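Local coordinates for protein endoglucanase (Uncultured bacterium, PDB 3X17) that hydrolyses internal beta-1,4-glucosidic linkages in cellulose, as an endoglucanase of glycoside hydrolase family 9 that carries an N-terminal Ig-like domain, at residues Tyr180-Thr185 with Leu230-Arg235; Ala242-Leu247 with Tyr268-Gln273. All coordinates share one frame; numbering follows the deposited sequence.

Interaction 1: residues Tyr180-Thr185 with Leu230-Arg235; sequences YGKYVT and LEWLFR
Lys182 lies across one face of the Trp232 indole, and these are the two residues most covered in the contact between the short strand 182-183 and the last turns of helix 221-235. Both elements belong to the family 9 catalytic domain, an (alpha/alpha)6 barrel, where strand 182-183 runs straight into helix 184-200 with Tyr183 in the N-cap position.

The aliphatic part of the lysine crosses the indole at a slant. Its CB is 3.5 Å from CH2 of Trp232, on the six-membered ring. CD stands 4.1 Å above the ring plane toward its rim. CE of Lys182 comes to 3.4 Å from NE1 of Trp232, where a bend at chi3 (-61°) keeps it close to the pyrrole end. On the tryptophan side, CG is anti to the backbone N (chi1 -176°), which sends the indole out toward the strand.

Apolar packing extends the contact to the start of the next helix. CG2 of Val184 touches CD2 of Leu233 at 3.9 Å and CZ3 of Trp232 at 4.1 Å. Leu233 also rests on Thr187 and Ala188, one turn further along helix 184-200.

No hydrogen bond joins the two segments, and the polar ends are satisfied elsewhere. Lys182 NZ forms a salt bridge with Asp152 and hydrogen bonds to Gly172 O and Ala170 O; its side chain also touches the zinc ligand Cys132 and runs about 6 Å from the zinc ion. NZ of Lys182 and NE1 of Trp232, two donors only 3.4 Å apart, do not bond each other but converge on the same acceptor, Ala170 O.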
ATOM      1  N   TYR A 180      12.304 -12.348   4.040  1.00 35.07           N
ATOM      2  CA  TYR A 180      12.605 -12.725   2.660  1.00 33.86           C
ATOM      3  C   TYR A 180      11.624 -13.753   2.132  1.00 31.16           C
ATOM      4  O   TYR A 180      11.756 -14.220   0.989  1.00 31.98           O
ATOM      5  CB  TYR A 180      14.044 -13.267   2.531  1.00 36.92           C
ATOM      6  CG  TYR A 180      15.115 -12.277   2.954  1.00 36.63           C
ATOM      7  CD1 TYR A 180      15.093 -10.958   2.498  1.00 37.87           C
ATOM      8  CD2 TYR A 180      16.167 -12.664   3.780  1.00 35.69           C
ATOM      9  CE1 TYR A 180      16.067 -10.042   2.881  1.00 33.12           C
ATOM     10  CE2 TYR A 180      17.172 -11.761   4.124  1.00 31.92           C
ATOM     11  CZ  TYR A 180      17.112 -10.457   3.686  1.00 31.68           C
ATOM     12  OH  TYR A 180      18.092  -9.539   4.067  1.00 35.45           O
ATOM     13  N   GLY A 181      10.592 -14.044   2.916  1.00 29.30           N
ATOM     14  CA  GLY A 181       9.496 -14.880   2.440  1.00 27.97           C
ATOM     15  C   GLY A 181       8.781 -14.264   1.247  1.00 30.87           C
ATOM     16  O   GLY A 181       8.832 -13.062   1.028  1.00 30.41           O
ATOM     17  N   LYS A 182       8.224 -15.112   0.393  1.00 32.74           N
ATOM     18  CA  LYS A 182       7.486 -14.646  -0.770  1.00 32.46           C
ATOM     19  C   LYS A 182       6.105 -15.281  -0.693  1.00 31.72           C
ATOM     20  O   LYS A 182       5.970 -16.447  -0.369  1.00 31.92           O
ATOM     21  CB  LYS A 182       8.193 -15.075  -2.047  1.00 29.50           C
ATOM     22  CG  LYS A 182       9.696 -14.666  -2.080  1.00 33.48           C
ATOM     23  CD  LYS A 182      10.335 -14.923  -3.439  1.00 27.54           C
ATOM     24  CE  LYS A 182      10.307 -16.397  -3.823  1.00 27.53           C
ATOM     25  NZ  LYS A 182      11.289 -16.680  -4.952  1.00 25.83           N
ATOM     26  N   TYR A 183       5.075 -14.470  -0.802  1.00 31.87           N
ATOM     27  CA  TYR A 183       3.758 -14.935  -0.374  1.00 30.23           C
ATOM     28  C   TYR A 183       2.777 -14.582  -1.457  1.00 28.23           C
ATOM     29  O   TYR A 183       2.701 -13.431  -1.861  1.00 26.84           O
ATOM     30  CB  TYR A 183       3.343 -14.205   0.892  1.00 31.02           C
ATOM     31  CG  TYR A 183       4.272 -14.359   2.051  1.00 30.44           C
ATOM     32  CD1 TYR A 183       5.328 -13.472   2.219  1.00 27.42           C
ATOM     33  CD2 TYR A 183       3.985 -15.261   3.080  1.00 29.65           C
ATOM     34  CE1 TYR A 183       6.105 -13.499   3.339  1.00 27.44           C
ATOM     35  CE2 TYR A 183       4.754 -15.286   4.238  1.00 28.25           C
ATOM     36  CZ  TYR A 183       5.836 -14.443   4.341  1.00 35.22           C
ATOM     37  OH  TYR A 183       6.635 -14.479   5.464  1.00 35.66           O
ATOM     38  N   VAL A 184       2.042 -15.563  -1.951  1.00 29.42           N
ATOM     39  CA  VAL A 184       1.148 -15.301  -3.066  1.00 30.04           C
ATOM     40  C   VAL A 184       0.010 -14.322  -2.692  1.00 32.26           C
ATOM     41  O   VAL A 184      -0.494 -13.570  -3.548  1.00 31.04           O
ATOM     42  CB  VAL A 184       0.548 -16.590  -3.623  1.00 30.24           C
ATOM     43  CG1 VAL A 184      -0.685 -16.250  -4.481  1.00 29.44           C
ATOM     44  CG2 VAL A 184       1.575 -17.311  -4.489  1.00 28.32           C
ATOM     45  N   THR A 185      -0.334 -14.283  -1.409  1.00 29.97           N
ATOM     46  CA  THR A 185      -1.565 -13.646  -0.970  1.00 32.03           C
ATOM     47  C   THR A 185      -1.387 -12.124  -1.025  1.00 33.20           C
ATOM     48  O   THR A 185      -2.267 -11.403  -1.484  1.00 34.29           O
ATOM     49  CB  THR A 185      -1.959 -14.134   0.466  1.00 33.92           C
ATOM     50  OG1 THR A 185      -2.020 -15.578   0.480  1.00 33.38           O
ATOM     51  CG2 THR A 185      -3.318 -13.567   0.891  1.00 30.15           C
ATOM     52  N   LEU A 230       4.307 -11.003 -11.320  1.00 30.11           N
ATOM     53  CA  LEU A 230       3.360 -11.928 -11.934  1.00 30.57           C
ATOM     54  C   LEU A 230       4.053 -13.174 -12.484  1.00 32.00           C
ATOM     55  O   LEU A 230       3.469 -14.275 -12.484  1.00 29.32           O
ATOM     56  CB  LEU A 230       2.608 -11.235 -13.059  1.00 29.73           C
ATOM     57  CG  LEU A 230       1.727 -10.058 -12.604  1.00 33.62           C
ATOM     58  CD1 LEU A 230       1.020  -9.537 -13.829  1.00 29.22           C
ATOM     59  CD2 LEU A 230       0.719 -10.587 -11.578  1.00 32.24           C
ATOM     60  N   GLU A 231       5.275 -12.987 -12.993  1.00 30.85           N
ATOM     61  CA  GLU A 231       6.074 -14.114 -13.497  1.00 31.83           C
ATOM     62  C   GLU A 231       6.464 -15.107 -12.403  1.00 31.57           C
ATOM     63  O   GLU A 231       6.479 -16.328 -12.622  1.00 33.11           O
ATOM     64  CB  GLU A 231       7.286 -13.605 -14.273  1.00 32.12           C
ATOM     65  CG  GLU A 231       6.845 -13.081 -15.634  1.00 38.82           C
ATOM     66  CD  GLU A 231       7.981 -12.665 -16.563  1.00 50.12           C
ATOM     67  OE1 GLU A 231       9.019 -12.172 -16.064  1.00 51.20           O
ATOM     68  OE2 GLU A 231       7.780 -12.728 -17.810  1.00 48.01           O
ATOM     69  N   TRP A 232       6.639 -14.588 -11.198  1.00 30.09           N
ATOM     70  CA  TRP A 232       6.774 -15.440 -10.028  1.00 30.98           C
ATOM     71  C   TRP A 232       5.517 -16.199  -9.667  1.00 29.99           C
ATOM     72  O   TRP A 232       5.575 -17.391  -9.396  1.00 30.21           O
ATOM     73  CB  TRP A 232       7.268 -14.651  -8.827  1.00 29.42           C
ATOM     74  CG  TRP A 232       7.480 -15.551  -7.689  1.00 33.37           C
ATOM     75  CD1 TRP A 232       8.410 -16.550  -7.599  1.00 31.27           C
ATOM     76  CD2 TRP A 232       6.667 -15.654  -6.513  1.00 35.85           C
ATOM     77  NE1 TRP A 232       8.273 -17.215  -6.408  1.00 32.48           N
ATOM     78  CE2 TRP A 232       7.179 -16.724  -5.747  1.00 32.12           C
ATOM     79  CE3 TRP A 232       5.614 -14.899  -5.994  1.00 33.52           C
ATOM     80  CZ2 TRP A 232       6.653 -17.075  -4.518  1.00 29.66           C
ATOM     81  CZ3 TRP A 232       5.081 -15.259  -4.762  1.00 35.24           C
ATOM     82  CH2 TRP A 232       5.593 -16.349  -4.051  1.00 34.28           C
ATOM     83  N   LEU A 233       4.364 -15.527  -9.706  1.00 31.21           N
ATOM     84  CA  LEU A 233       3.075 -16.224  -9.657  1.00 31.00           C
ATOM     85  C   LEU A 233       2.937 -17.404 -10.638  1.00 30.68           C
ATOM     86  O   LEU A 233       2.398 -18.455 -10.263  1.00 29.78           O
ATOM     87  CB  LEU A 233       1.893 -15.245  -9.831  1.00 30.46           C
ATOM     88  CG  LEU A 233       1.693 -14.147  -8.774  1.00 37.03           C
ATOM     89  CD1 LEU A 233       0.305 -13.471  -8.928  1.00 32.04           C
ATOM     90  CD2 LEU A 233       1.895 -14.681  -7.307  1.00 34.70           C
ATOM     91  N   PHE A 234       3.337 -17.221 -11.905  1.00 31.12           N
ATOM     92  CA  PHE A 234       3.347 -18.337 -12.848  1.00 30.42           C
ATOM     93  C   PHE A 234       4.107 -19.547 -12.263  1.00 31.95           C
ATOM     94  O   PHE A 234       3.633 -20.681 -12.350  1.00 31.91           O
ATOM     95  CB  PHE A 234       3.972 -17.954 -14.209  1.00 31.20           C
ATOM     96  CG  PHE A 234       3.177 -16.939 -14.994  1.00 32.96           C
ATOM     97  CD1 PHE A 234       1.778 -16.982 -15.025  1.00 30.36           C
ATOM     98  CD2 PHE A 234       3.836 -15.993 -15.777  1.00 33.62           C
ATOM     99  CE1 PHE A 234       1.055 -16.021 -15.743  1.00 34.42           C
ATOM    100  CE2 PHE A 234       3.120 -15.098 -16.585  1.00 32.61           C
ATOM    101  CZ  PHE A 234       1.729 -15.098 -16.551  1.00 30.27           C
ATOM    102  N   ARG A 235       5.278 -19.302 -11.673  1.00 31.77           N
ATOM    103  CA  ARG A 235       6.120 -20.414 -11.175  1.00 31.05           C
ATOM    104  C   ARG A 235       5.458 -21.058  -9.959  1.00 30.41           C
ATOM    105  O   ARG A 235       5.803 -22.181  -9.584  1.00 30.62           O
ATOM    106  CB  ARG A 235       7.535 -19.925 -10.844  1.00 31.88           C
ATOM    107  CG  ARG A 235       8.263 -19.194 -12.014  1.00 29.56           C
ATOM    108  CD  ARG A 235       9.589 -18.538 -11.572  1.00 35.41           C
ATOM    109  NE  ARG A 235      10.130 -17.696 -12.639  1.00 39.44           N
ATOM    110  CZ  ARG A 235      10.173 -16.349 -12.645  1.00 38.84           C
ATOM    111  NH1 ARG A 235       9.959 -15.614 -11.544  1.00 27.41           N
ATOM    112  NH2 ARG A 235      10.553 -15.730 -13.752  1.00 36.34           N
TER

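Interaction 2: residues Ala242-Leu247 with Tyr268-Gln273; sequences AVYHKL and YRITTQ
Tyr268 and Lys246 meet through both backbone and side chain. The amide N of Tyr268 donates to O of Lys246 at 2.9 Å with a nearly straight N-H...O angle of 169°, and that same oxygen sits in plane at the edge of the tyrosine ring. Over a face of the ring runs the lysine chain: CE makes a CH-pi contact with the Tyr268 ring, and NZ of Lys246 lies 4.7 Å from the ring centroid, 9° off the normal, in a cation-pi contact over the ring face. With CG placed between backbone N and carbonyl carbon (chi1 66°), the extended chain can pass across the ring. Further along, CG2 of Ile270 packs on CD1 of Tyr244 at 3.5 Å and on CB of Ala242 at 3.8 Å.

These residues lie on strands 243-249 and 265-271, consecutive antiparallel neighbours in a four-stranded mixed sheet of the family 9 catalytic domain, the second leading directly into helix 272-288. Their pairing is irregular: the bonds from Thr271 N to Val243 O (3.4 Å) and from His245 N to Arg269 O (3.3 Å) are both weak. Thr271 OG1 is buried with no polar partner in the model.

A second shell anchors the polar ends. Lys246 NZ is held by Ser328 OG and Asp324 O, and Tyr244 OH by Asp159. The His245 ring is gripped at both nitrogens, ND1 by Asp274 and NE2 by Pro330 O; its CE1 approaches NE2 of Gln273 to 3.8 Å. That NE2 is bonded to Tyr320 OH and Thr185 OG1, while Gln273 OE1 is hydrogen-bonded to Lys277 NZ, about 5 Å separating the Gln273 side chain from a bound calcium ion.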
ATOM      1  N   ALA A 242      -4.059 -24.708  -9.826  1.00 30.76           N
ATOM      2  CA  ALA A 242      -3.967 -24.304  -8.424  1.00 31.22           C
ATOM      3  C   ALA A 242      -2.650 -23.555  -8.133  1.00 30.37           C
ATOM      4  O   ALA A 242      -1.662 -23.764  -8.809  1.00 30.53           O
ATOM      5  CB  ALA A 242      -4.115 -25.530  -7.492  1.00 32.48           C
ATOM      6  N   VAL A 243      -2.655 -22.681  -7.130  1.00 28.43           N
ATOM      7  CA  VAL A 243      -1.506 -21.818  -6.853  1.00 29.91           C
ATOM      8  C   VAL A 243      -1.017 -22.008  -5.417  1.00 30.86           C
ATOM      9  O   VAL A 243      -1.824 -22.023  -4.482  1.00 31.83           O
ATOM     10  CB  VAL A 243      -1.821 -20.312  -7.124  1.00 30.20           C
ATOM     11  CG1 VAL A 243      -0.611 -19.412  -6.791  1.00 27.38           C
ATOM     12  CG2 VAL A 243      -2.208 -20.120  -8.578  1.00 24.65           C
ATOM     13  N   TYR A 244       0.275 -22.320  -5.269  1.00 31.27           N
ATOM     14  CA  TYR A 244       0.881 -22.521  -3.948  1.00 30.67           C
ATOM     15  C   TYR A 244       0.827 -21.243  -3.139  1.00 31.27           C
ATOM     16  O   TYR A 244       0.776 -20.137  -3.692  1.00 32.26           O
ATOM     17  CB  TYR A 244       2.343 -23.018  -4.065  1.00 29.69           C
ATOM     18  CG  TYR A 244       2.458 -24.381  -4.717  1.00 31.92           C
ATOM     19  CD1 TYR A 244       1.967 -25.520  -4.078  1.00 31.27           C
ATOM     20  CD2 TYR A 244       2.989 -24.522  -5.999  1.00 30.50           C
ATOM     21  CE1 TYR A 244       2.039 -26.771  -4.680  1.00 30.11           C
ATOM     22  CE2 TYR A 244       3.068 -25.766  -6.619  1.00 27.98           C
ATOM     23  CZ  TYR A 244       2.579 -26.886  -5.959  1.00 32.91           C
ATOM     24  OH  TYR A 244       2.625 -28.128  -6.570  1.00 32.99           O
ATOM     25  N   HIS A 245       0.860 -21.391  -1.823  1.00 30.33           N
ATOM     26  CA  HIS A 245       0.488 -20.304  -0.940  1.00 31.63           C
ATOM     27  C   HIS A 245       1.647 -19.352  -0.719  1.00 32.23           C
ATOM     28  O   HIS A 245       1.468 -18.146  -0.656  1.00 33.35           O
ATOM     29  CB  HIS A 245       0.018 -20.856   0.397  1.00 30.99           C
ATOM     30  CG  HIS A 245      -0.262 -19.808   1.421  1.00 32.41           C
ATOM     31  ND1 HIS A 245      -1.188 -18.799   1.220  1.00 36.53           N
ATOM     32  CD2 HIS A 245       0.131 -19.707   2.714  1.00 31.16           C
ATOM     33  CE1 HIS A 245      -1.322 -18.103   2.335  1.00 32.97           C
ATOM     34  NE2 HIS A 245      -0.504 -18.608   3.244  1.00 31.43           N
ATOM     35  N   LYS A 246       2.838 -19.894  -0.561  1.00 28.74           N
ATOM     36  CA  LYS A 246       3.958 -19.084  -0.167  1.00 29.30           C
ATOM     37  C   LYS A 246       5.210 -19.954  -0.205  1.00 30.64           C
ATOM     38  O   LYS A 246       5.133 -21.182  -0.408  1.00 29.74           O
ATOM     39  CB  LYS A 246       3.744 -18.536   1.250  1.00 28.99           C
ATOM     40  CG  LYS A 246       3.743 -19.635   2.339  1.00 28.47           C
ATOM     41  CD  LYS A 246       3.753 -19.069   3.738  1.00 25.31           C
ATOM     42  CE  LYS A 246       3.489 -20.187   4.764  1.00 29.60           C
ATOM     43  NZ  LYS A 246       3.741 -19.728   6.175  1.00 34.23           N
ATOM     44  N   LEU A 247       6.355 -19.288  -0.106  1.00 30.97           N
ATOM     45  CA  LEU A 247       7.635 -19.927  -0.237  1.00 32.91           C
ATOM     46  C   LEU A 247       8.551 -19.339   0.804  1.00 33.20           C
ATOM     47  O   LEU A 247       8.796 -18.134   0.816  1.00 35.68           O
ATOM     48  CB  LEU A 247       8.202 -19.683  -1.630  1.00 30.46           C
ATOM     49  CG  LEU A 247       9.319 -20.627  -2.041  1.00 32.77           C
ATOM     50  CD1 LEU A 247       9.393 -20.651  -3.580  1.00 32.91           C
ATOM     51  CD2 LEU A 247      10.657 -20.217  -1.398  1.00 26.61           C
ATOM     52  N   TYR A 268       4.913 -24.001   0.036  1.00 34.23           N
ATOM     53  CA  TYR A 268       3.820 -24.464   0.886  1.00 32.93           C
ATOM     54  C   TYR A 268       2.574 -24.765   0.054  1.00 33.93           C
ATOM     55  O   TYR A 268       2.507 -24.406  -1.124  1.00 34.52           O
ATOM     56  CB  TYR A 268       3.545 -23.419   1.961  1.00 32.45           C
ATOM     57  CG  TYR A 268       4.643 -23.353   3.013  1.00 34.22           C
ATOM     58  CD1 TYR A 268       5.882 -22.803   2.711  1.00 35.44           C
ATOM     59  CD2 TYR A 268       4.501 -24.009   4.234  1.00 36.49           C
ATOM     60  CE1 TYR A 268       6.889 -22.773   3.632  1.00 33.72           C
ATOM     61  CE2 TYR A 268       5.515 -23.984   5.171  1.00 40.61           C
ATOM     62  CZ  TYR A 268       6.699 -23.365   4.860  1.00 36.23           C
ATOM     63  OH  TYR A 268       7.730 -23.372   5.754  1.00 43.86           O
ATOM     64  N   ARG A 269       1.584 -25.399   0.678  1.00 32.01           N
ATOM     65  CA  ARG A 269       0.516 -26.067  -0.041  1.00 33.23           C
ATOM     66  C   ARG A 269      -0.425 -25.056  -0.693  1.00 33.54           C
ATOM     67  O   ARG A 269      -0.516 -23.909  -0.252  1.00 31.15           O
ATOM     68  CB  ARG A 269      -0.284 -26.928   0.931  1.00 34.09           C
ATOM     69  CG  ARG A 269      -1.133 -26.088   1.902  1.00 36.37           C
ATOM     70  CD  ARG A 269      -1.846 -26.949   2.915  1.00 40.24           C
ATOM     71  NE  ARG A 269      -0.904 -27.726   3.702  1.00 41.85           N
ATOM     72  CZ  ARG A 269      -1.191 -28.893   4.267  1.00 50.32           C
ATOM     73  NH1 ARG A 269      -2.422 -29.405   4.181  1.00 49.04           N
ATOM     74  NH2 ARG A 269      -0.251 -29.533   4.954  1.00 51.14           N
ATOM     75  N   ILE A 270      -1.119 -25.488  -1.745  1.00 34.20           N
ATOM     76  CA  ILE A 270      -2.038 -24.607  -2.445  1.00 33.27           C
ATOM     77  C   ILE A 270      -3.192 -24.141  -1.548  1.00 36.48           C
ATOM     78  O   ILE A 270      -3.570 -24.808  -0.577  1.00 33.51           O
ATOM     79  CB  ILE A 270      -2.616 -25.240  -3.707  1.00 32.67           C
ATOM     80  CG1 ILE A 270      -3.436 -26.487  -3.365  1.00 32.26           C
ATOM     81  CG2 ILE A 270      -1.503 -25.573  -4.711  1.00 30.29           C
ATOM     82  CD1 ILE A 270      -4.959 -26.337  -3.537  1.00 36.87           C
ATOM     83  N   THR A 271      -3.865 -23.097  -2.031  1.00 37.04           N
ATOM     84  CA  THR A 271      -5.009 -22.516  -1.379  1.00 35.86           C
ATOM     85  C   THR A 271      -5.903 -22.002  -2.516  1.00 37.88           C
ATOM     86  O   THR A 271      -5.395 -21.599  -3.572  1.00 37.62           O
ATOM     87  CB  THR A 271      -4.491 -21.351  -0.547  1.00 37.37           C
ATOM     88  OG1 THR A 271      -4.437 -21.703   0.844  1.00 39.07           O
ATOM     89  CG2 THR A 271      -5.229 -20.119  -0.801  1.00 26.71           C
ATOM     90  N   THR A 272      -7.222 -22.094  -2.344  1.00 35.61           N
ATOM     91  CA  THR A 272      -8.156 -21.552  -3.330  1.00 34.72           C
ATOM     92  C   THR A 272      -8.199 -20.024  -3.353  1.00 33.94           C
ATOM     93  O   THR A 272      -8.321 -19.457  -4.423  1.00 34.83           O
ATOM     94  CB  THR A 272      -9.587 -22.111  -3.156  1.00 32.55           C
ATOM     95  OG1 THR A 272      -9.970 -22.005  -1.777  1.00 35.31           O
ATOM     96  CG2 THR A 272      -9.622 -23.577  -3.566  1.00 33.59           C
ATOM     97  N   GLN A 273      -8.089 -19.352  -2.198  1.00 32.90           N
ATOM     98  CA  GLN A 273      -7.962 -17.878  -2.211  1.00 33.78           C
ATOM     99  C   GLN A 273      -6.761 -17.381  -3.016  1.00 31.02           C
ATOM    100  O   GLN A 273      -6.863 -16.410  -3.757  1.00 30.16           O
ATOM    101  CB  GLN A 273      -7.999 -17.249  -0.795  1.00 32.29           C
ATOM    102  CG  GLN A 273      -6.888 -17.685   0.156  1.00 33.14           C
ATOM    103  CD  GLN A 273      -5.721 -16.703   0.217  1.00 37.93           C
ATOM    104  OE1 GLN A 273      -5.658 -15.736  -0.561  1.00 35.50           O
ATOM    105  NE2 GLN A 273      -4.765 -16.969   1.113  1.00 30.88           N
TER

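Both contacts are buried and share one sheet, since strands 182-183 and 243-249 are neighbours in it; their centres lie 10 Å apart. Backbone hydrogen bonds probably join them directly: Lys182 O with Leu247 N and Val184 N with His245 O, each at 2.9 Å. Interaction 1 sets the edge strand and the start of helix 184-200 against helix 221-235 without any hydrogen bond, mainly through side chains, burying 242 Å². Interaction 2, at 518 Å², pairs strand with strand through backbone hydrogen bonds, two of the three weak, and has a cation-pi contact besides. A lysine lies over an aromatic face in each, one near the zinc site; Gln273 of interaction 2 comes near a calcium ion.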